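GH5 (PDB 4YHE) is a family 5 glycoside hydrolase with a TIM-barrel fold, a cellulase that probably cleaves the beta-1,4-glucosidic bonds of cellulose. Local coordinates at residues I76-G79 against W80-V84; A127-E130 against R131-L134; R176-G179 against G180-R184; T376-S379 against I380-A384. All blocks are in the same frame, centred on the assembly; numbering follows the deposited sequence.

Contact 1 of 4, residues I76-G79 against W80-V84; sequences IERG and WLDRV
Asp-82 folds back over the first turn of helix 78-93 to meet Arg-78, one turn earlier in the same chain. Its CB rests 3.3 Å from Arg-78 O, the carbonyl that takes the helical hydrogen bond from Asp-82 N at 2.8 Å. CG lies beside the backbone N (chi1 -75°) and only 3.0 Å from Arg-78 O, so the carboxylate sits close to that carbonyl without bonding to it, both being acceptors. OD1 also stands 3.4 Å from Arg-78 CG, against the arginine's aliphatic stem, and carries a salt bridge to Arg-149 of helix 129-149. OD2 ends the chain by accepting from a water at 2.7 Å, and the same water accepts from Arg-78 NE at 3.2 Å. The two charges are thus joined through solvent, with the guanidinium and carboxylate planes 34° apart.

The other face of the turn is apolar. Ile-76 CG2 lies 4.0 Å from Leu-81 CB, the side chains crossing nearly at right angles. Because Glu-77 is the N-cap, these two residues occupy the positions of a hydrophobic staple. Glu-77 serves through its backbone: its O receives Leu-81 N at 3.2 Å with an almost straight N-H (173°). Its carboxylate turns to His-67, on whose ring the indole of Trp-80 stacks.

The start of the helix in this beta-alpha-beta unit therefore packs on its apolar side and is hydrated on its polar one. With one arginine bonded directly and a second reached through water, Asp-82 probably stays ionised.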
ATOM      1  N   ILE A  76      14.943  18.548  -3.117  1.00 24.55           N
ATOM      2  CA  ILE A  76      13.496  18.516  -3.131  1.00 24.69           C
ATOM      3  C   ILE A  76      12.951  19.910  -2.876  1.00 25.66           C
ATOM      4  O   ILE A  76      13.307  20.550  -1.898  1.00 28.31           O
ATOM      5  CB  ILE A  76      12.926  17.593  -2.031  1.00 25.37           C
ATOM      6  CG1 ILE A  76      13.378  16.139  -2.266  1.00 26.46           C
ATOM      7  CG2 ILE A  76      11.400  17.713  -1.972  1.00 25.00           C
ATOM      8  CD1 ILE A  76      12.977  15.216  -1.135  1.00 25.71           C
ATOM      9  N   GLU A  77      12.046  20.344  -3.734  1.00 25.60           N
ATOM     10  CA  GLU A  77      11.397  21.641  -3.630  1.00 26.00           C
ATOM     11  C   GLU A  77      10.765  21.796  -2.249  1.00 25.66           C
ATOM     12  O   GLU A  77       9.991  20.940  -1.812  1.00 22.10           O
ATOM     13  CB  GLU A  77      10.377  21.702  -4.754  1.00 28.71           C
ATOM     14  CG  GLU A  77       9.539  22.940  -4.875  1.00 30.23           C
ATOM     15  CD  GLU A  77       8.225  22.580  -5.540  1.00 32.72           C
ATOM     16  OE1 GLU A  77       8.269  22.028  -6.668  1.00 29.75           O
ATOM     17  OE2 GLU A  77       7.165  22.786  -4.899  1.00 36.27           O
ATOM     18  N   ARG A  78      11.110  22.861  -1.528  1.00 26.23           N
ATOM     19  CA  ARG A  78      10.660  22.967  -0.129  1.00 26.65           C
ATOM     20  C   ARG A  78       9.167  23.007   0.042  1.00 25.56           C
ATOM     21  O   ARG A  78       8.643  22.455   1.003  1.00 27.02           O
ATOM     22  CB  ARG A  78      11.225  24.207   0.571  1.00 33.57           C
ATOM     23  CG  ARG A  78      10.781  24.263   2.034  1.00 37.40           C
ATOM     24  CD  ARG A  78      11.867  24.777   2.938  1.00 47.15           C
ATOM     25  NE  ARG A  78      11.693  26.186   3.240  1.00 53.86           N
ATOM     26  CZ  ARG A  78      12.666  26.980   3.684  1.00 62.47           C
ATOM     27  NH1 ARG A  78      13.898  26.512   3.862  1.00 63.73           N
ATOM     28  NH2 ARG A  78      12.407  28.256   3.938  1.00 64.38           N
ATOM     29  N   GLY A  79       8.458  23.691  -0.849  1.00 25.29           N
ATOM     30  CA  GLY A  79       7.005  23.769  -0.730  1.00 23.27           C
ATOM     31  C   GLY A  79       6.348  22.396  -0.779  1.00 22.16           C
ATOM     32  O   GLY A  79       5.380  22.114  -0.050  1.00 20.91           O
ATOM     33  N   TRP A  80       6.885  21.520  -1.623  1.00 21.31           N
ATOM     34  CA  TRP A  80       6.328  20.158  -1.762  1.00 20.22           C
ATOM     35  C   TRP A  80       6.556  19.368  -0.488  1.00 20.35           C
ATOM     36  O   TRP A  80       5.616  18.791   0.073  1.00 20.17           O
ATOM     37  CB  TRP A  80       6.949  19.443  -2.950  1.00 20.18           C
ATOM     38  CG  TRP A  80       6.320  18.139  -3.256  1.00 19.01           C
ATOM     39  CD1 TRP A  80       6.891  16.902  -3.131  1.00 19.16           C
ATOM     40  CD2 TRP A  80       5.016  17.927  -3.779  1.00 17.90           C
ATOM     41  NE1 TRP A  80       5.997  15.935  -3.513  1.00 18.96           N
ATOM     42  CE2 TRP A  80       4.842  16.536  -3.926  1.00 17.31           C
ATOM     43  CE3 TRP A  80       3.953  18.774  -4.106  1.00 18.97           C
ATOM     44  CZ2 TRP A  80       3.665  15.982  -4.397  1.00 18.33           C
ATOM     45  CZ3 TRP A  80       2.786  18.213  -4.586  1.00 18.34           C
ATOM     46  CH2 TRP A  80       2.656  16.839  -4.739  1.00 18.59           C
ATOM     47  N   LEU A  81       7.802  19.390  -0.001  1.00 20.61           N
ATOM     48  CA  LEU A  81       8.159  18.693   1.225  1.00 20.39           C
ATOM     49  C   LEU A  81       7.365  19.255   2.426  1.00 19.77           C
ATOM     50  O   LEU A  81       6.945  18.510   3.297  1.00 20.48           O
ATOM     51  CB  LEU A  81       9.671  18.774   1.460  1.00 21.43           C
ATOM     52  CG  LEU A  81      10.248  17.982   2.625  1.00 22.23           C
ATOM     53  CD1 LEU A  81       9.834  16.525   2.542  1.00 23.28           C
ATOM     54  CD2 LEU A  81      11.763  18.076   2.616  1.00 21.88           C
ATOM     55  N   ASP A  82       7.118  20.562   2.430  1.00 19.48           N
ATOM     56  CA  ASP A  82       6.272  21.226   3.442  1.00 20.37           C
ATOM     57  C   ASP A  82       4.864  20.650   3.512  1.00 19.52           C
ATOM     58  O   ASP A  82       4.308  20.457   4.595  1.00 17.89           O
ATOM     59  CB  ASP A  82       6.131  22.748   3.152  1.00 22.10           C
ATOM     60  CG  ASP A  82       7.376  23.592   3.501  1.00 22.12           C
ATOM     61  OD1 ASP A  82       8.321  23.123   4.138  1.00 22.58           O
ATOM     62  OD2 ASP A  82       7.401  24.770   3.102  1.00 22.19           O
ATOM     63  N   ARG A  83       4.266  20.409   2.345  1.00 19.83           N
ATOM     64  CA  ARG A  83       2.912  19.879   2.291  1.00 18.17           C
ATOM     65  C   ARG A  83       2.868  18.441   2.796  1.00 18.04           C
ATOM     66  O   ARG A  83       1.980  18.087   3.572  1.00 16.39           O
ATOM     67  CB  ARG A  83       2.364  19.981   0.872  1.00 19.03           C
ATOM     68  CG  ARG A  83       0.976  19.427   0.672  1.00 18.61           C
ATOM     69  CD  ARG A  83      -0.054  20.083   1.574  1.00 18.39           C
ATOM     70  NE  ARG A  83      -1.401  19.605   1.256  1.00 19.42           N
ATOM     71  CZ  ARG A  83      -2.462  19.792   2.035  1.00 19.54           C
ATOM     72  NH1 ARG A  83      -2.339  20.459   3.169  1.00 20.77           N
ATOM     73  NH2 ARG A  83      -3.647  19.346   1.672  1.00 21.34           N
ATOM     74  N   VAL A  84       3.843  17.633   2.384  1.00 18.09           N
ATOM     75  CA  VAL A  84       3.983  16.275   2.917  1.00 18.57           C
ATOM     76  C   VAL A  84       4.105  16.346   4.444  1.00 19.05           C
ATOM     77  O   VAL A  84       3.368  15.642   5.159  1.00 17.93           O
ATOM     78  CB  VAL A  84       5.181  15.502   2.336  1.00 18.12           C
ATOM     79  CG1 VAL A  84       5.269  14.118   2.989  1.00 19.31           C
ATOM     80  CG2 VAL A  84       5.056  15.364   0.839  1.00 19.24           C
TER
HETATM   81  O   HOH W   1       8.658  27.075   3.754  1.00 31.25           O

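Contact 2 of 4, residues A127-E130 against R131-L134; sequences ASEE and RNQL
Asn-132 ND2 is shared between two carboxylates. Glu-129 OE1, three residues earlier on helix 129-149, takes a weak bond from it at 3.4 Å, nearly straight at 171°, while Glu-188 OE1 receives it from helix 181-199. The other end of the amide, OD1, accepts from the indole of Trp-189, its strongest partner. Glu-129 reaches this spot by bending at chi2 (65°), which carries its carboxylate forward along the helix and sets it almost perpendicular to the asparagine amide. OE2 of the same group lies 3.8 Å from Gln-133 NE2, too far for a firm bond.

Beneath these side chains the first turn closes through Ser-128, which both ends helix 122-127 and serves as N-cap of the next helix. Its OG, anti to its own N at chi1 171°, accepts from Arg-131 N at 3.1 Å, and its carbonyl O takes Asn-132 N at 2.9 Å. Ser-128 OG also touches Arg-131 CB at 3.8 Å. Replaced by alanine, Ser-128 would keep its carbonyl bond but would probably leave Arg-131 N without its capping acceptor and fray the first turn.

One short residue thus separates two helices. Part of the turn lies at the surface, while Asn-132 ties it to helix 181-199. A hydroxyl satisfies an early backbone N-H, and the carboxylates of Glu-129 and Glu-130, close to the helix's first turn, are likely to be favoured by the helix dipole.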
ATOM      1  N   ALA A 127      19.451  -3.115 -17.576  1.00 28.71           N
ATOM      2  CA  ALA A 127      20.235  -3.011 -18.825  1.00 31.51           C
ATOM      3  C   ALA A 127      21.587  -2.306 -18.654  1.00 32.26           C
ATOM      4  O   ALA A 127      22.498  -2.529 -19.444  1.00 31.56           O
ATOM      5  CB  ALA A 127      19.423  -2.294 -19.880  1.00 31.80           C
ATOM      6  N   SER A 128      21.713  -1.438 -17.647  1.00 31.80           N
ATOM      7  CA  SER A 128      22.932  -0.664 -17.442  1.00 31.23           C
ATOM      8  C   SER A 128      23.275  -0.454 -15.975  1.00 31.84           C
ATOM      9  O   SER A 128      22.540   0.224 -15.252  1.00 28.69           O
ATOM     10  CB  SER A 128      22.792   0.708 -18.108  1.00 30.70           C
ATOM     11  OG  SER A 128      23.885   1.540 -17.752  1.00 31.21           O
ATOM     12  N   GLU A 129      24.434  -0.947 -15.550  1.00 32.52           N
ATOM     13  CA  GLU A 129      24.860  -0.754 -14.176  1.00 32.40           C
ATOM     14  C   GLU A 129      25.176   0.715 -13.885  1.00 35.11           C
ATOM     15  O   GLU A 129      25.020   1.177 -12.746  1.00 31.79           O
ATOM     16  CB  GLU A 129      26.048  -1.656 -13.837  1.00 33.18           C
ATOM     17  CG  GLU A 129      26.625  -1.474 -12.436  1.00 34.85           C
ATOM     18  CD  GLU A 129      25.666  -1.852 -11.313  1.00 37.39           C
ATOM     19  OE1 GLU A 129      24.613  -2.493 -11.568  1.00 38.43           O
ATOM     20  OE2 GLU A 129      25.981  -1.510 -10.156  1.00 38.93           O
ATOM     21  N   GLU A 130      25.623   1.459 -14.901  1.00 34.63           N
ATOM     22  CA  GLU A 130      25.819   2.887 -14.703  1.00 34.99           C
ATOM     23  C   GLU A 130      24.472   3.606 -14.524  1.00 30.40           C
ATOM     24  O   GLU A 130      24.374   4.542 -13.765  1.00 28.69           O
ATOM     25  CB  GLU A 130      26.642   3.490 -15.838  1.00 39.91           C
ATOM     26  CG  GLU A 130      28.021   2.834 -15.938  1.00 44.52           C
ATOM     27  CD  GLU A 130      28.999   3.596 -16.816  1.00 50.21           C
ATOM     28  OE1 GLU A 130      30.208   3.590 -16.487  1.00 53.35           O
ATOM     29  OE2 GLU A 130      28.567   4.185 -17.834  1.00 49.54           O
ATOM     30  N   ARG A 131      23.419   3.154 -15.191  1.00 29.79           N
ATOM     31  CA  ARG A 131      22.091   3.734 -14.919  1.00 28.83           C
ATOM     32  C   ARG A 131      21.598   3.362 -13.499  1.00 28.21           C
ATOM     33  O   ARG A 131      21.040   4.188 -12.767  1.00 24.31           O
ATOM     34  CB  ARG A 131      21.086   3.316 -15.994  1.00 29.88           C
ATOM     35  CG  ARG A 131      19.704   3.949 -15.864  1.00 31.14           C
ATOM     36  CD  ARG A 131      19.702   5.476 -16.069  1.00 33.23           C
ATOM     37  NE  ARG A 131      18.465   6.058 -15.551  1.00 33.78           N
ATOM     38  CZ  ARG A 131      17.309   6.166 -16.202  1.00 36.23           C
ATOM     39  NH1 ARG A 131      17.176   5.765 -17.463  1.00 35.83           N
ATOM     40  NH2 ARG A 131      16.257   6.694 -15.563  1.00 39.47           N
ATOM     41  N   ASN A 132      21.843   2.125 -13.110  1.00 27.24           N
ATOM     42  CA  ASN A 132      21.463   1.643 -11.782  1.00 27.48           C
ATOM     43  C   ASN A 132      22.142   2.459 -10.674  1.00 26.94           C
ATOM     44  O   ASN A 132      21.504   2.856  -9.684  1.00 22.85           O
ATOM     45  CB  ASN A 132      21.805   0.143 -11.666  1.00 27.89           C
ATOM     46  CG  ASN A 132      21.186  -0.513 -10.443  1.00 28.39           C
ATOM     47  OD1 ASN A 132      20.198  -0.033  -9.899  1.00 26.39           O
ATOM     48  ND2 ASN A 132      21.769  -1.622 -10.011  1.00 28.95           N
ATOM     49  N   GLN A 133      23.433   2.715 -10.849  1.00 26.93           N
ATOM     50  CA  GLN A 133      24.192   3.593  -9.957  1.00 30.39           C
ATOM     51  C   GLN A 133      23.577   4.992  -9.823  1.00 28.81           C
ATOM     52  O   GLN A 133      23.531   5.528  -8.722  1.00 29.34           O
ATOM     53  CB  GLN A 133      25.662   3.726 -10.433  1.00 35.39           C
ATOM     54  CG  GLN A 133      26.593   2.626  -9.916  1.00 40.29           C
ATOM     55  CD  GLN A 133      27.863   2.403 -10.758  1.00 47.97           C
ATOM     56  OE1 GLN A 133      28.236   3.216 -11.623  1.00 52.57           O
ATOM     57  NE2 GLN A 133      28.533   1.282 -10.503  1.00 50.11           N
ATOM     58  N   LEU A 134      23.152   5.586 -10.934  1.00 28.61           N
ATOM     59  CA  LEU A 134      22.521   6.918 -10.920  1.00 29.78           C
ATOM     60  C   LEU A 134      21.198   6.917 -10.162  1.00 27.76           C
ATOM     61  O   LEU A 134      20.905   7.845  -9.400  1.00 26.67           O
ATOM     62  CB  LEU A 134      22.220   7.400 -12.344  1.00 34.33           C
ATOM     63  CG  LEU A 134      23.345   7.907 -13.251  1.00 38.63           C
ATOM     64  CD1 LEU A 134      22.751   8.305 -14.598  1.00 41.32           C
ATOM     65  CD2 LEU A 134      24.066   9.082 -12.618  1.00 40.28           C
TER

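Contact 3 of 4, residues R176-G179 against G180-R184; sequences RRDG and GAQYR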
ATOM      1  N   ARG A 176      10.256 -13.334 -14.807  1.00 24.94           N
ATOM      2  CA  ARG A 176      10.230 -14.788 -14.610  1.00 26.61           C
ATOM      3  C   ARG A 176      11.284 -15.561 -15.423  1.00 27.79           C
ATOM      4  O   ARG A 176      11.429 -16.763 -15.248  1.00 25.77           O
ATOM      5  CB  ARG A 176       8.820 -15.318 -14.894  1.00 29.67           C
ATOM      6  CG  ARG A 176       7.808 -14.904 -13.828  1.00 29.63           C
ATOM      7  CD  ARG A 176       6.424 -15.483 -14.057  1.00 33.45           C
ATOM      8  NE  ARG A 176       5.457 -14.850 -13.161  1.00 34.72           N
ATOM      9  CZ  ARG A 176       5.193 -15.246 -11.915  1.00 36.19           C
ATOM     10  NH1 ARG A 176       5.806 -16.310 -11.382  1.00 36.30           N
ATOM     11  NH2 ARG A 176       4.308 -14.563 -11.190  1.00 35.93           N
ATOM     12  N   ARG A 177      12.027 -14.879 -16.295  1.00 27.65           N
ATOM     13  CA  ARG A 177      12.973 -15.579 -17.160  1.00 31.23           C
ATOM     14  C   ARG A 177      14.317 -14.903 -17.371  1.00 29.14           C
ATOM     15  O   ARG A 177      15.106 -15.360 -18.199  1.00 28.50           O
ATOM     16  CB  ARG A 177      12.328 -15.920 -18.503  1.00 36.90           C
ATOM     17  CG  ARG A 177      11.442 -14.849 -19.091  1.00 43.11           C
ATOM     18  CD  ARG A 177      10.657 -15.391 -20.278  1.00 47.98           C
ATOM     19  NE  ARG A 177       9.678 -14.419 -20.764  1.00 54.08           N
ATOM     20  CZ  ARG A 177       8.418 -14.301 -20.331  1.00 56.51           C
ATOM     21  NH1 ARG A 177       7.933 -15.089 -19.375  1.00 57.31           N
ATOM     22  NH2 ARG A 177       7.624 -13.374 -20.863  1.00 58.20           N
ATOM     23  N   ASP A 178      14.613 -13.862 -16.598  1.00 25.37           N
ATOM     24  CA  ASP A 178      15.874 -13.130 -16.737  1.00 23.83           C
ATOM     25  C   ASP A 178      16.917 -13.555 -15.708  1.00 21.77           C
ATOM     26  O   ASP A 178      17.805 -12.778 -15.337  1.00 22.82           O
ATOM     27  CB  ASP A 178      15.624 -11.618 -16.638  1.00 23.02           C
ATOM     28  CG  ASP A 178      15.141 -11.176 -15.216  1.00 23.52           C
ATOM     29  OD1 ASP A 178      14.842 -12.071 -14.383  1.00 21.29           O
ATOM     30  OD2 ASP A 178      15.087  -9.939 -14.948  1.00 21.78           O
ATOM     31  N   GLY A 179      16.800 -14.772 -15.194  1.00 23.34           N
ATOM     32  CA  GLY A 179      17.727 -15.234 -14.174  1.00 22.12           C
ATOM     33  C   GLY A 179      17.719 -14.412 -12.892  1.00 21.44           C
ATOM     34  O   GLY A 179      18.753 -14.278 -12.220  1.00 21.54           O
ATOM     35  N   GLY A 180      16.558 -13.847 -12.551  1.00 21.34           N
ATOM     36  CA  GLY A 180      16.408 -13.052 -11.331  1.00 21.03           C
ATOM     37  C   GLY A 180      17.096 -11.701 -11.352  1.00 20.97           C
ATOM     38  O   GLY A 180      17.308 -11.111 -10.313  1.00 20.69           O
ATOM     39  N   ALA A 181      17.429 -11.170 -12.533  1.00 20.22           N
ATOM     40  CA  ALA A 181      18.100  -9.901 -12.597  1.00 18.42           C
ATOM     41  C   ALA A 181      17.226  -8.753 -12.065  1.00 17.91           C
ATOM     42  O   ALA A 181      17.698  -7.932 -11.271  1.00 18.67           O
ATOM     43  CB  ALA A 181      18.562  -9.622 -14.042  1.00 19.08           C
ATOM     44  N   GLN A 182      15.956  -8.703 -12.471  1.00 17.95           N
ATOM     45  CA  GLN A 182      15.053  -7.654 -11.969  1.00 18.82           C
ATOM     46  C   GLN A 182      14.856  -7.764 -10.455  1.00 19.16           C
ATOM     47  O   GLN A 182      14.903  -6.739  -9.734  1.00 19.54           O
ATOM     48  CB  GLN A 182      13.709  -7.666 -12.685  1.00 18.44           C
ATOM     49  CG  GLN A 182      13.744  -7.038 -14.074  1.00 19.73           C
ATOM     50  CD  GLN A 182      12.392  -7.068 -14.721  1.00 21.18           C
ATOM     51  OE1 GLN A 182      11.403  -6.557 -14.167  1.00 24.30           O
ATOM     52  NE2 GLN A 182      12.299  -7.733 -15.857  1.00 24.57           N
ATOM     53  N   TYR A 183      14.700  -8.984  -9.954  1.00 17.99           N
ATOM     54  CA  TYR A 183      14.526  -9.144  -8.502  1.00 18.55           C
ATOM     55  C   TYR A 183      15.770  -8.694  -7.753  1.00 19.30           C
ATOM     56  O   TYR A 183      15.682  -8.101  -6.688  1.00 19.55           O
ATOM     57  CB  TYR A 183      14.232 -10.582  -8.120  1.00 17.65           C
ATOM     58  CG  TYR A 183      13.046 -11.180  -8.790  1.00 16.91           C
ATOM     59  CD1 TYR A 183      11.884 -10.461  -8.969  1.00 17.62           C
ATOM     60  CD2 TYR A 183      13.093 -12.476  -9.278  1.00 17.18           C
ATOM     61  CE1 TYR A 183      10.785 -11.043  -9.575  1.00 17.66           C
ATOM     62  CE2 TYR A 183      12.028 -13.045  -9.906  1.00 16.94           C
ATOM     63  CZ  TYR A 183      10.882 -12.333 -10.061  1.00 17.21           C
ATOM     64  OH  TYR A 183       9.828 -12.898 -10.705  1.00 17.74           O
ATOM     65  N   ARG A 184      16.939  -8.966  -8.309  1.00 19.14           N
ATOM     66  CA  ARG A 184      18.173  -8.545  -7.688  1.00 20.60           C
ATOM     67  C   ARG A 184      18.288  -7.011  -7.582  1.00 19.15           C
ATOM     68  O   ARG A 184      18.646  -6.486  -6.546  1.00 18.26           O
ATOM     69  CB  ARG A 184      19.383  -9.096  -8.469  1.00 23.12           C
ATOM     70  CG  ARG A 184      20.726  -8.672  -7.876  1.00 27.24           C
ATOM     71  CD  ARG A 184      21.898  -9.506  -8.406  1.00 31.10           C
ATOM     72  NE  ARG A 184      21.885 -10.910  -7.933  1.00 34.10           N
ATOM     73  CZ  ARG A 184      22.262 -11.319  -6.717  1.00 34.41           C
ATOM     74  NH1 ARG A 184      22.673 -10.442  -5.801  1.00 36.66           N
ATOM     75  NH2 ARG A 184      22.230 -12.615  -6.397  1.00 35.07           N
TER
HETATM   76  O   HOH W   2      13.849 -11.129 -11.991  1.00 18.30           O
HETATM   77  O   HOH W   3      15.223  -8.420 -17.006  1.00 22.67           O
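Asp-178 offers both carboxylate oxygens to the start of helix 181-199. Its chi1 of 67° puts CG between the backbone N and the carbonyl carbon, bringing the carboxylate over the turn. OD2 accepts from Gln-182 N at 2.9 Å, met on the syn side but 33° out of the carboxylate plane, and also lies 3.3 Å from Gln-182 CG. OD1 takes a weak bond from Gly-180 N at 3.1 Å, as in an Asx turn. The aspartate's carbonyl O receives Ala-181 N at 3.3 Å, from above the carbonyl plane, closing a type I' turn whose two middle residues, Gly-179 and Gly-180, both have positive phi.

Two waters complete the first shell. One donates to OD1, accepts from Tyr-183 N and lies over one face of the Tyr-183 ring toward its rim; the other donates to OD2 and accepts from Gln-182 NE2.

Farther out, Gln-182 is fixed by Tyr-214 and Asp-167, and Tyr-183 OH bonds to Asn-175. Were Asp-178 an alanine, Gln-182 N would probably lose its acceptor and each water one of its partners, leaving the glycine turn freer to move.

A single carboxylate thus accepts from backbone N-H groups at the helix start, and its negative charge is probably favoured by the helix dipole.

Contact 4 of 4, residues T376-S379 against I380-A384; sequences TLQS and IYDSA
Thr-376 and Ile-380 meet across the first turn of an N-capped short helix, 377-382, which follows the final helix of the TIM barrel in the chain.

Backbone bonds make the frame. Ile-380 N reaches Thr-376 O at 3.1 Å and Tyr-381 N reaches Leu-377 O at 2.9 Å, both with the donor close to the line of the carbonyl.

A capping bond and a hydroxyl bond complete its start. In the first, Ser-379 N donates to Thr-376 OG1 at 3.0 Å; in the second, Ser-379 OG donates to Thr-376 O at 2.9 Å, so that this carbonyl holds two donors. The hydroxyl gets there because chi1 of 63° sets it between its own N and carbonyl carbon.

Among the side chains, Gln-378 and Asp-382 form the polar pair one turn apart. The glutamine, bent at chi2 (71°), swings NE2 along the helix to the syn side of Asp-382 OD1 at 2.9 Å. OD1 lies nearly in the plane of the glutamine amide, while NE2 stands 27° out of the carboxylate plane.

Apolar contact comes from Leu-377 and Ile-380, whose CD1 atoms lie 4.3 Å apart, and both residues pack against helix 304-323. The aromatic contribution is the Tyr-381 ring, stacked on His-259. The helix is held against the barrel's outer layer in this way.

At the last turn, Ser-383 N and Ser-383 OG both approach Ile-380 O from the same face of its carbonyl plane, OG at 2.8 Å.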
ATOM      1  N   THR A 376     -15.572 -16.051  13.546  1.00 21.24           N
ATOM      2  CA  THR A 376     -14.542 -16.809  12.899  1.00 21.17           C
ATOM      3  C   THR A 376     -14.701 -16.704  11.384  1.00 20.36           C
ATOM      4  O   THR A 376     -15.728 -16.286  10.861  1.00 20.51           O
ATOM      5  CB  THR A 376     -14.660 -18.315  13.257  1.00 20.93           C
ATOM      6  OG1 THR A 376     -15.866 -18.821  12.713  1.00 21.24           O
ATOM      7  CG2 THR A 376     -14.684 -18.538  14.775  1.00 22.86           C
ATOM      8  N   LEU A 377     -13.694 -17.198  10.691  1.00 22.46           N
ATOM      9  CA  LEU A 377     -13.753 -17.241   9.257  1.00 21.91           C
ATOM     10  C   LEU A 377     -14.960 -18.095   8.821  1.00 21.72           C
ATOM     11  O   LEU A 377     -15.710 -17.721   7.923  1.00 21.82           O
ATOM     12  CB  LEU A 377     -12.447 -17.811   8.738  1.00 23.17           C
ATOM     13  CG  LEU A 377     -11.978 -17.167   7.459  1.00 25.51           C
ATOM     14  CD1 LEU A 377     -12.095 -15.635   7.478  1.00 24.09           C
ATOM     15  CD2 LEU A 377     -10.561 -17.628   7.136  1.00 26.32           C
ATOM     16  N   GLN A 378     -15.173 -19.211   9.516  1.00 23.37           N
ATOM     17  CA  GLN A 378     -16.326 -20.067   9.247  1.00 24.52           C
ATOM     18  C   GLN A 378     -17.666 -19.348   9.405  1.00 22.12           C
ATOM     19  O   GLN A 378     -18.539 -19.518   8.569  1.00 22.97           O
ATOM     20  CB  GLN A 378     -16.296 -21.363  10.105  1.00 26.65           C
ATOM     21  CG  GLN A 378     -17.331 -22.384   9.623  1.00 28.97           C
ATOM     22  CD  GLN A 378     -16.976 -23.017   8.285  1.00 32.55           C
ATOM     23  OE1 GLN A 378     -15.821 -23.438   8.064  1.00 36.70           O
ATOM     24  NE2 GLN A 378     -17.967 -23.125   7.389  1.00 33.14           N
ATOM     25  N   SER A 379     -17.832 -18.551  10.458  1.00 22.60           N
ATOM     26  CA  SER A 379     -19.090 -17.826  10.671  1.00 22.19           C
ATOM     27  C   SER A 379     -19.358 -16.798   9.585  1.00 22.22           C
ATOM     28  O   SER A 379     -20.480 -16.657   9.145  1.00 20.52           O
ATOM     29  CB  SER A 379     -19.177 -17.178  12.048  1.00 24.69           C
ATOM     30  OG  SER A 379     -18.198 -16.195  12.280  1.00 27.73           O
ATOM     31  N   ILE A 380     -18.311 -16.129   9.109  1.00 22.92           N
ATOM     32  CA  ILE A 380     -18.463 -15.220   7.958  1.00 21.30           C
ATOM     33  C   ILE A 380     -18.841 -16.015   6.702  1.00 20.29           C
ATOM     34  O   ILE A 380     -19.825 -15.710   6.021  1.00 20.85           O
ATOM     35  CB  ILE A 380     -17.159 -14.445   7.715  1.00 20.60           C
ATOM     36  CG1 ILE A 380     -16.770 -13.612   8.930  1.00 21.18           C
ATOM     37  CG2 ILE A 380     -17.353 -13.490   6.548  1.00 20.47           C
ATOM     38  CD1 ILE A 380     -15.296 -13.235   8.972  1.00 20.15           C
ATOM     39  N   TYR A 381     -18.051 -17.051   6.398  1.00 20.72           N
ATOM     40  CA  TYR A 381     -18.334 -17.981   5.311  1.00 23.34           C
ATOM     41  C   TYR A 381     -19.805 -18.423   5.270  1.00 24.06           C
ATOM     42  O   TYR A 381     -20.499 -18.293   4.248  1.00 21.90           O
ATOM     43  CB  TYR A 381     -17.438 -19.212   5.462  1.00 24.55           C
ATOM     44  CG  TYR A 381     -17.389 -20.137   4.282  1.00 26.56           C
ATOM     45  CD1 TYR A 381     -18.281 -21.214   4.161  1.00 27.38           C
ATOM     46  CD2 TYR A 381     -16.415 -19.971   3.285  1.00 26.48           C
ATOM     47  CE1 TYR A 381     -18.206 -22.080   3.082  1.00 28.58           C
ATOM     48  CE2 TYR A 381     -16.347 -20.829   2.203  1.00 27.88           C
ATOM     49  CZ  TYR A 381     -17.241 -21.879   2.109  1.00 28.78           C
ATOM     50  OH  TYR A 381     -17.172 -22.718   1.041  1.00 30.19           O
ATOM     51  N   ASP A 382     -20.297 -18.902   6.404  1.00 25.40           N
ATOM     52  CA  ASP A 382     -21.676 -19.422   6.468  1.00 27.39           C
ATOM     53  C   ASP A 382     -22.737 -18.342   6.311  1.00 29.41           C
ATOM     54  O   ASP A 382     -23.903 -18.648   6.057  1.00 32.11           O
ATOM     55  CB  ASP A 382     -21.919 -20.140   7.807  1.00 29.63           C
ATOM     56  CG  ASP A 382     -21.041 -21.359   7.992  1.00 31.36           C
ATOM     57  OD1 ASP A 382     -20.512 -21.897   6.991  1.00 31.29           O
ATOM     58  OD2 ASP A 382     -20.867 -21.771   9.167  1.00 36.49           O
ATOM     59  N   SER A 383     -22.358 -17.085   6.490  1.00 27.63           N
ATOM     60  CA  SER A 383     -23.289 -15.975   6.339  1.00 29.12           C
ATOM     61  C   SER A 383     -23.179 -15.269   4.977  1.00 27.33           C
ATOM     62  O   SER A 383     -23.767 -14.191   4.793  1.00 26.14           O
ATOM     63  CB  SER A 383     -23.069 -14.961   7.470  1.00 29.86           C
ATOM     64  OG  SER A 383     -21.807 -14.310   7.345  1.00 36.46           O
ATOM     65  N   ALA A 384     -22.461 -15.875   4.023  1.00 26.54           N
ATOM     66  CA  ALA A 384     -22.246 -15.239   2.713  1.00 25.95           C
ATOM     67  C   ALA A 384     -23.572 -14.967   1.991  1.00 26.43           C
ATOM     68  O   ALA A 384     -24.505 -15.767   2.058  1.00 27.55           O
ATOM     69  CB  ALA A 384     -21.361 -16.105   1.835  1.00 25.21           C
TER

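Overall arrangement
All four contacts include a helix start, and contact 4 spans its short helix entirely, yet their settings differ. Contact 1 is partly buried and pairs an apolar staple with a charged, hydrated edge; contacts 2, 3 and 4 are surface sites. The first three are related through the barrel's outer helices. Contact 1 reaches Arg-149 at the far end of helix 129-149, which contact 2 opens, and contact 2 leans on helix 181-199, which contact 3 opens; the centres of contacts 2 and 3 are about 16 Å apart. Serine caps contact 2 and threonine contact 4, whereas in contact 3 an aspartate and two waters take the backbone N-H groups. Contact 4 lies across the chain's centre from contacts 1 and 2.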